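Local structure of Poly(A) ribonuclease pop2 (Schizosaccharomyces pombe, 2P51) at residues I23-S28 and T105-F110; V48-E53 and I88-S93; V162-F167 and I198-N203. The protein shortens the poly(A) tails of messenger RNA as a metal-dependent 3'-exoribonuclease, the catalytic deadenylase of the CCR4-NOT complex. All coordinates share one frame; numbering follows the deposited sequence.

Contact 1. Residues I23-S28 and T105-F110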
loop_
_atom_site.group_PDB
_atom_site.type_symbol
_atom_site.label_atom_id
_atom_site.label_comp_id
_atom_site.label_asym_id
_atom_site.label_seq_id
_atom_site.Cartn_x
_atom_site.Cartn_y
_atom_site.Cartn_z
ATOM N N ILE A 23 11.705 10.221 -4.995
ATOM C CA ILE A 23 10.597 10.010 -4.078
ATOM C C ILE A 23 9.990 11.371 -3.739
ATOM O O ILE A 23 10.742 12.207 -3.215
ATOM C CB ILE A 23 11.041 9.272 -2.793
ATOM C CG1 ILE A 23 11.665 7.923 -3.153
ATOM C CG2 ILE A 23 9.894 9.166 -1.806
ATOM C CD1 ILE A 23 12.325 7.209 -1.986
ATOM N N ARG A 24 8.720 11.538 -4.044
ATOM C CA ARG A 24 8.100 12.842 -3.738
ATOM C C ARG A 24 7.329 12.763 -2.431
ATOM O O ARG A 24 6.365 11.983 -2.380
ATOM C CB ARG A 24 7.198 13.295 -4.890
ATOM C CG ARG A 24 8.010 13.612 -6.142
ATOM C CD ARG A 24 7.171 14.195 -7.286
ATOM N NE ARG A 24 6.639 15.522 -6.992
ATOM C CZ ARG A 24 7.273 16.671 -7.175
ATOM N NH1 ARG A 24 8.524 16.646 -7.666
ATOM N NH2 ARG A 24 6.711 17.853 -6.886
ATOM N N ASP A 25 7.759 13.515 -1.414
ATOM C CA ASP A 25 7.026 13.477 -0.146
ATOM C C ASP A 25 5.842 14.424 -0.149
ATOM O O ASP A 25 5.993 15.551 -0.684
ATOM C CB ASP A 25 7.908 13.896 1.041
ATOM C CG ASP A 25 8.616 12.689 1.612
ATOM O OD1 ASP A 25 8.028 11.729 2.125
ATOM O OD2 ASP A 25 9.866 12.715 1.548
ATOM N N VAL A 26 4.741 13.975 0.428
ATOM C CA VAL A 26 3.539 14.783 0.439
ATOM C C VAL A 26 3.122 14.964 1.896
ATOM O O VAL A 26 3.119 14.005 2.684
ATOM C CB VAL A 26 2.427 14.101 -0.351
ATOM C CG1 VAL A 26 1.261 15.044 -0.666
ATOM C CG2 VAL A 26 2.934 13.516 -1.677
ATOM N N TRP A 27 2.785 16.235 2.196
ATOM C CA TRP A 27 2.350 16.704 3.503
ATOM C C TRP A 27 1.048 17.486 3.342
ATOM O O TRP A 27 0.580 17.597 2.204
ATOM C CB TRP A 27 3.392 17.646 4.134
ATOM C CG TRP A 27 4.721 16.929 4.288
ATOM C CD1 TRP A 27 5.784 16.961 3.429
ATOM C CD2 TRP A 27 5.094 16.073 5.370
ATOM N NE1 TRP A 27 6.798 16.172 3.935
ATOM C CE2 TRP A 27 6.404 15.620 5.112
ATOM C CE3 TRP A 27 4.470 15.639 6.547
ATOM C CZ2 TRP A 27 7.082 14.765 5.975
ATOM C CZ3 TRP A 27 5.146 14.780 7.409
ATOM C CH2 TRP A 27 6.442 14.356 7.112
ATOM N N SER A 28 0.469 17.987 4.421
ATOM C CA SER A 28 -0.811 18.676 4.227
ATOM C C SER A 28 -0.629 19.875 3.321
ATOM O O SER A 28 -1.573 20.287 2.641
ATOM C CB SER A 28 -1.359 19.085 5.600
ATOM O OG SER A 28 -0.519 20.042 6.197
ATOM N N THR A 105 8.069 7.450 -7.235
ATOM C CA THR A 105 7.044 7.092 -6.256
ATOM C C THR A 105 6.656 8.325 -5.444
ATOM O O THR A 105 7.447 9.270 -5.303
ATOM C CB THR A 105 7.548 5.941 -5.359
ATOM O OG1 THR A 105 6.497 5.502 -4.494
ATOM C CG2 THR A 105 8.708 6.388 -4.460
ATOM N N TRP A 106 5.436 8.352 -4.895
ATOM C CA TRP A 106 4.977 9.367 -3.973
ATOM C C TRP A 106 4.842 8.746 -2.584
ATOM O O TRP A 106 4.401 7.592 -2.468
ATOM C CB TRP A 106 3.585 9.894 -4.360
ATOM C CG TRP A 106 3.632 10.909 -5.472
ATOM C CD1 TRP A 106 3.632 12.277 -5.290
ATOM C CD2 TRP A 106 3.686 10.685 -6.888
ATOM N NE1 TRP A 106 3.684 12.906 -6.521
ATOM C CE2 TRP A 106 3.715 11.976 -7.500
ATOM C CE3 TRP A 106 3.716 9.549 -7.702
ATOM C CZ2 TRP A 106 3.768 12.139 -8.886
ATOM C CZ3 TRP A 106 3.764 9.690 -9.079
ATOM C CH2 TRP A 106 3.789 10.979 -9.658
ATOM N N GLN A 107 5.180 9.549 -1.593
ATOM C CA GLN A 107 5.033 9.127 -0.226
ATOM C C GLN A 107 4.149 10.141 0.502
ATOM O O GLN A 107 4.563 11.263 0.756
ATOM C CB GLN A 107 6.421 9.062 0.414
ATOM C CG GLN A 107 6.449 8.682 1.882
ATOM C CD GLN A 107 7.863 8.169 2.216
ATOM O OE1 GLN A 107 8.047 6.941 2.139
ATOM N NE2 GLN A 107 8.755 9.068 2.583
ATOM N N PHE A 108 2.934 9.724 0.870
ATOM C CA PHE A 108 1.970 10.551 1.568
ATOM C C PHE A 108 2.176 10.368 3.067
ATOM O O PHE A 108 2.128 9.212 3.528
ATOM C CB PHE A 108 0.547 10.118 1.195
ATOM C CG PHE A 108 0.246 10.409 -0.266
ATOM C CD1 PHE A 108 -0.383 11.598 -0.615
ATOM C CD2 PHE A 108 0.600 9.536 -1.264
ATOM C CE1 PHE A 108 -0.635 11.873 -1.954
ATOM C CE2 PHE A 108 0.355 9.823 -2.608
ATOM C CZ PHE A 108 -0.240 11.000 -2.981
ATOM N N ASN A 109 2.419 11.449 3.789
ATOM C CA ASN A 109 2.719 11.376 5.223
ATOM C C ASN A 109 1.551 11.873 6.064
ATOM O O ASN A 109 1.144 13.039 5.856
ATOM C CB ASN A 109 3.977 12.236 5.470
ATOM C CG ASN A 109 5.175 11.658 4.705
ATOM O OD1 ASN A 109 5.613 10.529 4.981
ATOM N ND2 ASN A 109 5.655 12.444 3.744
ATOM N N PHE A 110 0.999 11.040 6.933
ATOM C CA PHE A 110 -0.270 11.346 7.595
ATOM C C PHE A 110 -0.086 11.801 9.036
ATOM O O PHE A 110 0.896 11.493 9.723
ATOM C CB PHE A 110 -1.177 10.104 7.565
ATOM C CG PHE A 110 -1.636 9.876 6.130
ATOM C CD1 PHE A 110 -2.745 10.539 5.626
ATOM C CD2 PHE A 110 -0.937 9.046 5.272
ATOM C CE1 PHE A 110 -3.176 10.344 4.322
ATOM C CE2 PHE A 110 -1.357 8.809 3.976
ATOM C CZ PHE A 110 -2.477 9.500 3.495
#
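V26 and F108 form the dense end of this pairing of parallel strands, a worked example of faces that differ: contact on the V26 side is mainly apolar here, while the D25 and Q107 side adds polar bonds beside the carbon contact of I23 CG1 with T105 CG2. CG2 of V26 sits over a face of the F108 ring, 4.1 Å from its centroid, and the same methyl reaches the edge of the W106 indole, near its plane. Backbone hydrogen bonds run from R24 N to T105 O, Q107 N to R24 O, V26 N to Q107 O and N109 N to V26 O. OD1 of D25 is gripped by two amides: Q107 NE2 comes at 2.8 Å on the syn side of the carboxylate and fairly close to its plane, and N109 ND2 at 3.0 Å on the anti side, in a nearly straight bond (173°) but from well out of that plane. With CG of Q107 anti to the backbone N (chi1 178°) and the chain extended, the amide is carried alongside the aspartate. N109 also sets CB over one face of the six-membered ring of W27, 3.4 Å from CZ3. Q87 holds N109 OD1, and the backbone N of G239 holds Q107 OE1. The more exposed border lies at R24: its CB packs obliquely on the W106 indole at 3.7 Å from CD1, and its chain, bent at chi3 (67°), takes the guanidinium to a salt bridge with E34, which also accepts from W106 NE1. Strand 23-26 is outermost and 105-109 its inner neighbour, next to strand 87-93; helix 31-41 packs against the W106 and F108 face, and helix 134-140 touches W27 and N109.

Contact 2. Residues V48-E53 and I88-S93. With MG (magnesium ion), chain C; MG (magnesium ion), chain B.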
loop_
_atom_site.group_PDB
_atom_site.type_symbol
_atom_site.label_atom_id
_atom_site.label_comp_id
_atom_site.label_asym_id
_atom_site.label_seq_id
_atom_site.Cartn_x
_atom_site.Cartn_y
_atom_site.Cartn_z
ATOM N N VAL A 48 -0.537 1.141 -10.583
ATOM C CA VAL A 48 -0.204 1.784 -9.305
ATOM C C VAL A 48 0.266 0.744 -8.290
ATOM O O VAL A 48 -0.549 -0.165 -7.991
ATOM C CB VAL A 48 -1.440 2.474 -8.740
ATOM C CG1 VAL A 48 -1.096 3.125 -7.391
ATOM C CG2 VAL A 48 -2.028 3.520 -9.700
ATOM N N SER A 49 1.478 0.855 -7.775
ATOM C CA SER A 49 1.984 -0.078 -6.742
ATOM C C SER A 49 1.894 0.607 -5.395
ATOM O O SER A 49 2.211 1.825 -5.362
ATOM C CB SER A 49 3.427 -0.531 -7.035
ATOM O OG SER A 49 3.404 -1.212 -8.308
ATOM N N MET A 50 1.492 -0.139 -4.353
ATOM C CA MET A 50 1.149 0.539 -3.098
ATOM C C MET A 50 1.696 -0.220 -1.906
ATOM O O MET A 50 1.774 -1.463 -1.912
ATOM C CB MET A 50 -0.386 0.682 -2.997
ATOM C CG MET A 50 -0.949 1.300 -1.746
ATOM S SD MET A 50 -1.190 0.092 -0.404
ATOM C CE MET A 50 -2.692 -0.711 -1.018
ATOM N N ASP A 51 2.034 0.607 -0.902
ATOM C CA ASP A 51 2.373 0.097 0.423
ATOM C C ASP A 51 1.872 1.084 1.478
ATOM O O ASP A 51 1.630 2.261 1.083
ATOM C CB ASP A 51 3.889 -0.100 0.623
ATOM C CG ASP A 51 4.236 -0.819 1.924
ATOM O OD1 ASP A 51 3.435 -1.695 2.338
ATOM O OD2 ASP A 51 5.301 -0.477 2.473
ATOM N N THR A 52 1.758 0.660 2.742
ATOM C CA THR A 52 1.439 1.638 3.775
ATOM C C THR A 52 2.340 1.380 4.990
ATOM O O THR A 52 2.865 0.287 5.163
ATOM C CB THR A 52 -0.016 1.586 4.307
ATOM O OG1 THR A 52 -0.187 0.436 5.133
ATOM C CG2 THR A 52 -1.034 1.550 3.137
ATOM N N GLU A 53 2.559 2.406 5.812
ATOM C CA GLU A 53 3.175 2.183 7.107
ATOM C C GLU A 53 2.115 2.570 8.169
ATOM O O GLU A 53 1.341 3.529 7.981
ATOM C CB GLU A 53 4.449 2.991 7.314
ATOM C CG GLU A 53 5.538 2.816 6.267
ATOM C CD GLU A 53 6.014 1.402 6.090
ATOM O OE1 GLU A 53 6.110 0.638 7.057
ATOM O OE2 GLU A 53 6.306 1.026 4.913
ATOM N N ILE A 88 1.296 6.368 3.210
ATOM C CA ILE A 88 0.886 5.572 2.050
ATOM C C ILE A 88 1.868 5.848 0.928
ATOM O O ILE A 88 2.146 7.026 0.671
ATOM C CB ILE A 88 -0.533 5.888 1.537
ATOM C CG1 ILE A 88 -1.599 5.552 2.585
ATOM C CG2 ILE A 88 -0.806 5.191 0.205
ATOM C CD1 ILE A 88 -3.020 5.960 2.283
ATOM N N GLY A 89 2.348 4.819 0.266
ATOM C CA GLY A 89 3.249 4.959 -0.895
ATOM C C GLY A 89 2.531 4.562 -2.170
ATOM O O GLY A 89 1.887 3.493 -2.170
ATOM N N LEU A 90 2.587 5.434 -3.187
ATOM C CA LEU A 90 2.009 5.114 -4.475
ATOM C C LEU A 90 3.076 5.302 -5.569
ATOM O O LEU A 90 3.542 6.417 -5.763
ATOM C CB LEU A 90 0.805 6.001 -4.792
ATOM C CG LEU A 90 -0.386 6.021 -3.842
ATOM C CD1 LEU A 90 -1.452 7.001 -4.319
ATOM C CD2 LEU A 90 -0.967 4.614 -3.680
ATOM N N ALA A 91 3.405 4.227 -6.275
ATOM C CA ALA A 91 4.393 4.237 -7.336
ATOM C C ALA A 91 3.690 3.938 -8.661
ATOM O O ALA A 91 3.115 2.864 -8.835
ATOM C CB ALA A 91 5.496 3.215 -7.046
ATOM N N LEU A 92 3.764 4.901 -9.585
ATOM C CA LEU A 92 3.093 4.747 -10.872
ATOM C C LEU A 92 4.069 4.190 -11.900
ATOM O O LEU A 92 5.232 4.563 -11.951
ATOM C CB LEU A 92 2.550 6.043 -11.400
ATOM C CG LEU A 92 1.161 6.479 -10.866
ATOM C CD1 LEU A 92 1.008 6.507 -9.376
ATOM C CD2 LEU A 92 0.862 7.870 -11.486
ATOM N N SER A 93 3.523 3.301 -12.756
ATOM C CA SER A 93 4.273 2.780 -13.870
ATOM C C SER A 93 3.326 2.677 -15.066
ATOM O O SER A 93 2.114 2.541 -14.910
ATOM C CB SER A 93 4.790 1.359 -13.551
ATOM O OG SER A 93 5.546 1.258 -12.340
HETATM MG MG MG C . 6.504 -0.901 4.117
HETATM MG MG MG B . 3.003 -3.601 2.955
HETATM O O HOH W 1 3.586 0.792 -10.451
HETATM O O HOH W 2 2.525 -3.070 4.893
HETATM O O HOH W 3 4.810 -1.550 5.228
HETATM O O HOH W 4 3.431 -4.445 1.124
HETATM O O HOH W 5 4.900 -3.797 3.572
HETATM O O HOH W 6 2.575 -5.625 3.463
#
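With its CG anti to the backbone N (chi1 -172°), D51 turns its carboxylate away from its strand partner G89 and toward two magnesium ions, while on the other face M50, also extended at chi1 (177°), lays CG against CD2 of L90 at 3.8 Å. Two neighbouring positions of one strand thus serve opposite faces of the sheet, one toward the catalytic metals and one toward the hydrophobic packing. D51 bridges the ions: OD1 binds one at 2.0 Å and OD2 the other at 2.1 Å. The second ion is also bound by OE2 of E53 and by a water that donates to T52 O at 2.7 Å. D241 completes the protein ligands of that ion and D172 those of the first, which is otherwise surrounded by four waters; T52 OG1 is hydrogen-bonded to OD1 of D172, a second-shell support of that ligand. Beside the site the antiparallel strands are tied by two hydrogen-bonded pairs, S49 with A91 and D51 with G89, of which G89 N to D51 O, at 2.8 Å, is essentially straight and probably helps hold the backbone that carries D51. At the far end a water joins S49 OG and A91 O, at 2.7 Å from the latter. On the M50 face, CD2 of L90 also meets CG1 of V48, and T52 CG2 lies alongside CG1 of I88. Acidic D51 and E53 on a central strand, with D172 and D241 brought from other segments, make the two-metal site of the DEDD nucleases, set in their RNase H-like fold.

Contact 3. Residues V162-F167 and I198-N203; sequences VTWITF and IYFPKN
The edge of the F200 ring stands on a face of the W164 indole, a T-shaped pair with centroids 4.8 Å apart and planes at 83°. CE1 lies over the middle of the indole and CD1 comes to 3.5 Å from W164 CD2. Beside the pair, CB of W164 packs on CB of N203, and W164 N gives a straight bond to K202 O, 2.9 Å long and in the carbonyl plane. The next shell helps to position them. NE1 of W164 is bonded to the carbonyl of L156, and CG of N203, set between the backbone N and the carbonyl carbon (chi1 67°), turns the amide back to let ND2 reach F200 O at 2.9 Å. A water accepts from K202 N and lies 2.8 Å from V162 O, bridging the backbones. Replacing W164 by an alanine would probably leave the edge of F200 without the face it rests on and the L156 carbonyl without its indole donor. Further out, M180 and F173 of helix 170-181 touch F200. Here helix 189-199 leads into edge strand 203-205, parallel to 163-166: the return of a beta-alpha-beta crossover at the sheet margin.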
loop_
_atom_site.group_PDB
_atom_site.type_symbol
_atom_site.label_atom_id
_atom_site.label_comp_id
_atom_site.label_asym_id
_atom_site.label_seq_id
_atom_site.Cartn_x
_atom_site.Cartn_y
_atom_site.Cartn_z
ATOM N N VAL A 162 -7.087 0.921 -14.422
ATOM C CA VAL A 162 -5.943 1.065 -13.523
ATOM C C VAL A 162 -5.729 -0.243 -12.795
ATOM O O VAL A 162 -6.683 -0.847 -12.284
ATOM C CB VAL A 162 -6.210 2.216 -12.486
ATOM C CG1 VAL A 162 -5.116 2.261 -11.435
ATOM C CG2 VAL A 162 -6.330 3.552 -13.235
ATOM N N THR A 163 -4.480 -0.701 -12.755
ATOM C CA THR A 163 -4.136 -1.945 -12.056
ATOM C C THR A 163 -3.430 -1.601 -10.737
ATOM O O THR A 163 -2.494 -0.821 -10.825
ATOM C CB THR A 163 -3.217 -2.827 -12.922
ATOM O OG1 THR A 163 -3.862 -3.129 -14.196
ATOM C CG2 THR A 163 -2.942 -4.155 -12.222
ATOM N N TRP A 164 -3.862 -2.163 -9.629
ATOM C CA TRP A 164 -3.151 -1.949 -8.364
ATOM C C TRP A 164 -2.279 -3.150 -8.028
ATOM O O TRP A 164 -2.718 -4.308 -8.171
ATOM C CB TRP A 164 -4.147 -1.724 -7.214
ATOM C CG TRP A 164 -4.736 -0.338 -7.263
ATOM C CD1 TRP A 164 -5.648 0.133 -8.178
ATOM C CD2 TRP A 164 -4.441 0.748 -6.366
ATOM N NE1 TRP A 164 -5.932 1.462 -7.887
ATOM C CE2 TRP A 164 -5.208 1.867 -6.781
ATOM C CE3 TRP A 164 -3.592 0.900 -5.234
ATOM C CZ2 TRP A 164 -5.164 3.109 -6.120
ATOM C CZ3 TRP A 164 -3.569 2.132 -4.607
ATOM C CH2 TRP A 164 -4.335 3.233 -5.031
ATOM N N ILE A 165 -1.047 -2.897 -7.622
ATOM C CA ILE A 165 -0.054 -3.925 -7.283
ATOM C C ILE A 165 0.319 -3.782 -5.830
ATOM O O ILE A 165 0.614 -2.673 -5.386
ATOM C CB ILE A 165 1.202 -3.778 -8.151
ATOM C CG1 ILE A 165 0.888 -3.677 -9.625
ATOM C CG2 ILE A 165 2.187 -4.929 -7.832
ATOM C CD1 ILE A 165 0.128 -4.893 -10.157
ATOM N N THR A 166 0.291 -4.906 -5.081
ATOM C CA THR A 166 0.527 -4.840 -3.634
ATOM C C THR A 166 1.377 -6.028 -3.242
ATOM O O THR A 166 1.714 -6.867 -4.081
ATOM C CB THR A 166 -0.811 -4.852 -2.863
ATOM O OG1 THR A 166 -1.481 -6.083 -3.200
ATOM C CG2 THR A 166 -1.710 -3.653 -3.264
ATOM N N PHE A 167 1.721 -6.081 -1.940
ATOM C CA PHE A 167 2.466 -7.246 -1.441
ATOM C C PHE A 167 1.939 -7.548 -0.036
ATOM O O PHE A 167 2.078 -6.677 0.867
ATOM C CB PHE A 167 3.975 -6.960 -1.432
ATOM C CG PHE A 167 4.796 -8.148 -0.935
ATOM C CD1 PHE A 167 5.290 -9.063 -1.845
ATOM C CD2 PHE A 167 5.076 -8.307 0.438
ATOM C CE1 PHE A 167 6.037 -10.173 -1.453
ATOM C CE2 PHE A 167 5.758 -9.436 0.856
ATOM C CZ PHE A 167 6.226 -10.344 -0.083
ATOM N N ILE A 198 -14.747 -3.242 -5.504
ATOM C CA ILE A 198 -15.371 -2.143 -6.303
ATOM C C ILE A 198 -14.420 -0.968 -6.448
ATOM O O ILE A 198 -14.297 -0.348 -7.511
ATOM C CB ILE A 198 -16.690 -1.753 -5.626
ATOM C CG1 ILE A 198 -17.764 -2.853 -5.746
ATOM C CG2 ILE A 198 -17.211 -0.401 -6.113
ATOM C CD1 ILE A 198 -18.940 -2.603 -4.822
ATOM N N TYR A 199 -13.719 -0.610 -5.351
ATOM C CA TYR A 199 -12.749 0.478 -5.437
ATOM C C TYR A 199 -11.470 0.092 -6.175
ATOM O O TYR A 199 -10.884 0.973 -6.829
ATOM C CB TYR A 199 -12.361 0.958 -4.012
ATOM C CG TYR A 199 -13.464 1.774 -3.383
ATOM C CD1 TYR A 199 -13.564 3.166 -3.578
ATOM C CD2 TYR A 199 -14.415 1.139 -2.580
ATOM C CE1 TYR A 199 -14.600 3.889 -2.971
ATOM C CE2 TYR A 199 -15.449 1.855 -1.981
ATOM C CZ TYR A 199 -15.536 3.236 -2.196
ATOM O OH TYR A 199 -16.566 3.936 -1.582
ATOM N N PHE A 200 -11.039 -1.168 -6.064
ATOM C CA PHE A 200 -9.819 -1.657 -6.696
ATOM C C PHE A 200 -10.187 -2.851 -7.589
ATOM O O PHE A 200 -9.883 -3.999 -7.249
ATOM C CB PHE A 200 -8.797 -2.109 -5.640
ATOM C CG PHE A 200 -8.519 -0.977 -4.631
ATOM C CD1 PHE A 200 -7.595 0.007 -4.919
ATOM C CD2 PHE A 200 -9.174 -0.933 -3.402
ATOM C CE1 PHE A 200 -7.299 1.019 -4.014
ATOM C CE2 PHE A 200 -8.900 0.090 -2.489
ATOM C CZ PHE A 200 -7.944 1.078 -2.791
ATOM N N PRO A 201 -10.887 -2.624 -8.694
ATOM C CA PRO A 201 -11.426 -3.729 -9.458
ATOM C C PRO A 201 -10.384 -4.608 -10.131
ATOM O O PRO A 201 -10.730 -5.736 -10.509
ATOM C CB PRO A 201 -12.294 -3.035 -10.516
ATOM C CG PRO A 201 -11.712 -1.639 -10.624
ATOM C CD PRO A 201 -11.310 -1.286 -9.210
ATOM N N LYS A 202 -9.161 -4.135 -10.304
ATOM C CA LYS A 202 -8.092 -4.944 -10.902
ATOM C C LYS A 202 -6.856 -4.831 -10.032
ATOM O O LYS A 202 -6.195 -3.779 -10.045
ATOM C CB LYS A 202 -7.815 -4.437 -12.314
ATOM C CG LYS A 202 -6.642 -5.118 -13.013
ATOM C CD LYS A 202 -6.599 -4.814 -14.512
ATOM C CE LYS A 202 -5.580 -5.716 -15.164
ATOM N NZ LYS A 202 -4.343 -5.092 -15.658
ATOM N N ASN A 203 -6.575 -5.878 -9.276
ATOM C CA ASN A 203 -5.407 -5.778 -8.374
ATOM C C ASN A 203 -4.708 -7.134 -8.340
ATOM O O ASN A 203 -5.324 -8.192 -8.617
ATOM C CB ASN A 203 -5.862 -5.249 -7.019
ATOM C CG ASN A 203 -6.760 -6.155 -6.229
ATOM O OD1 ASN A 203 -6.293 -7.186 -5.717
ATOM N ND2 ASN A 203 -8.039 -5.883 -6.035
HETATM O O HOH W 7 -8.133 -1.363 -9.951
#

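How the contacts relate
All three contacts belong to one mixed sheet. Contact 2 lies at its middle, its centre about 5 Å from that of the chain, and every touching residue there is buried; contacts 1 and 3 reach its two outermost strands and include partly exposed residues. Contact 1 adjoins contact 2 through probable backbone hydrogen bonds from W106 N to L90 O and from F108 N to I88 O, and contact 3 adjoins it on the other flank, where the backbone of V48 pairs with T163 and I165. Contacts 1 and 3 do not touch. Chemistry follows position: metal-binding carboxylates at the centre, an amide-bound aspartate at one margin, and a paired tryptophan and phenylalanine at the other.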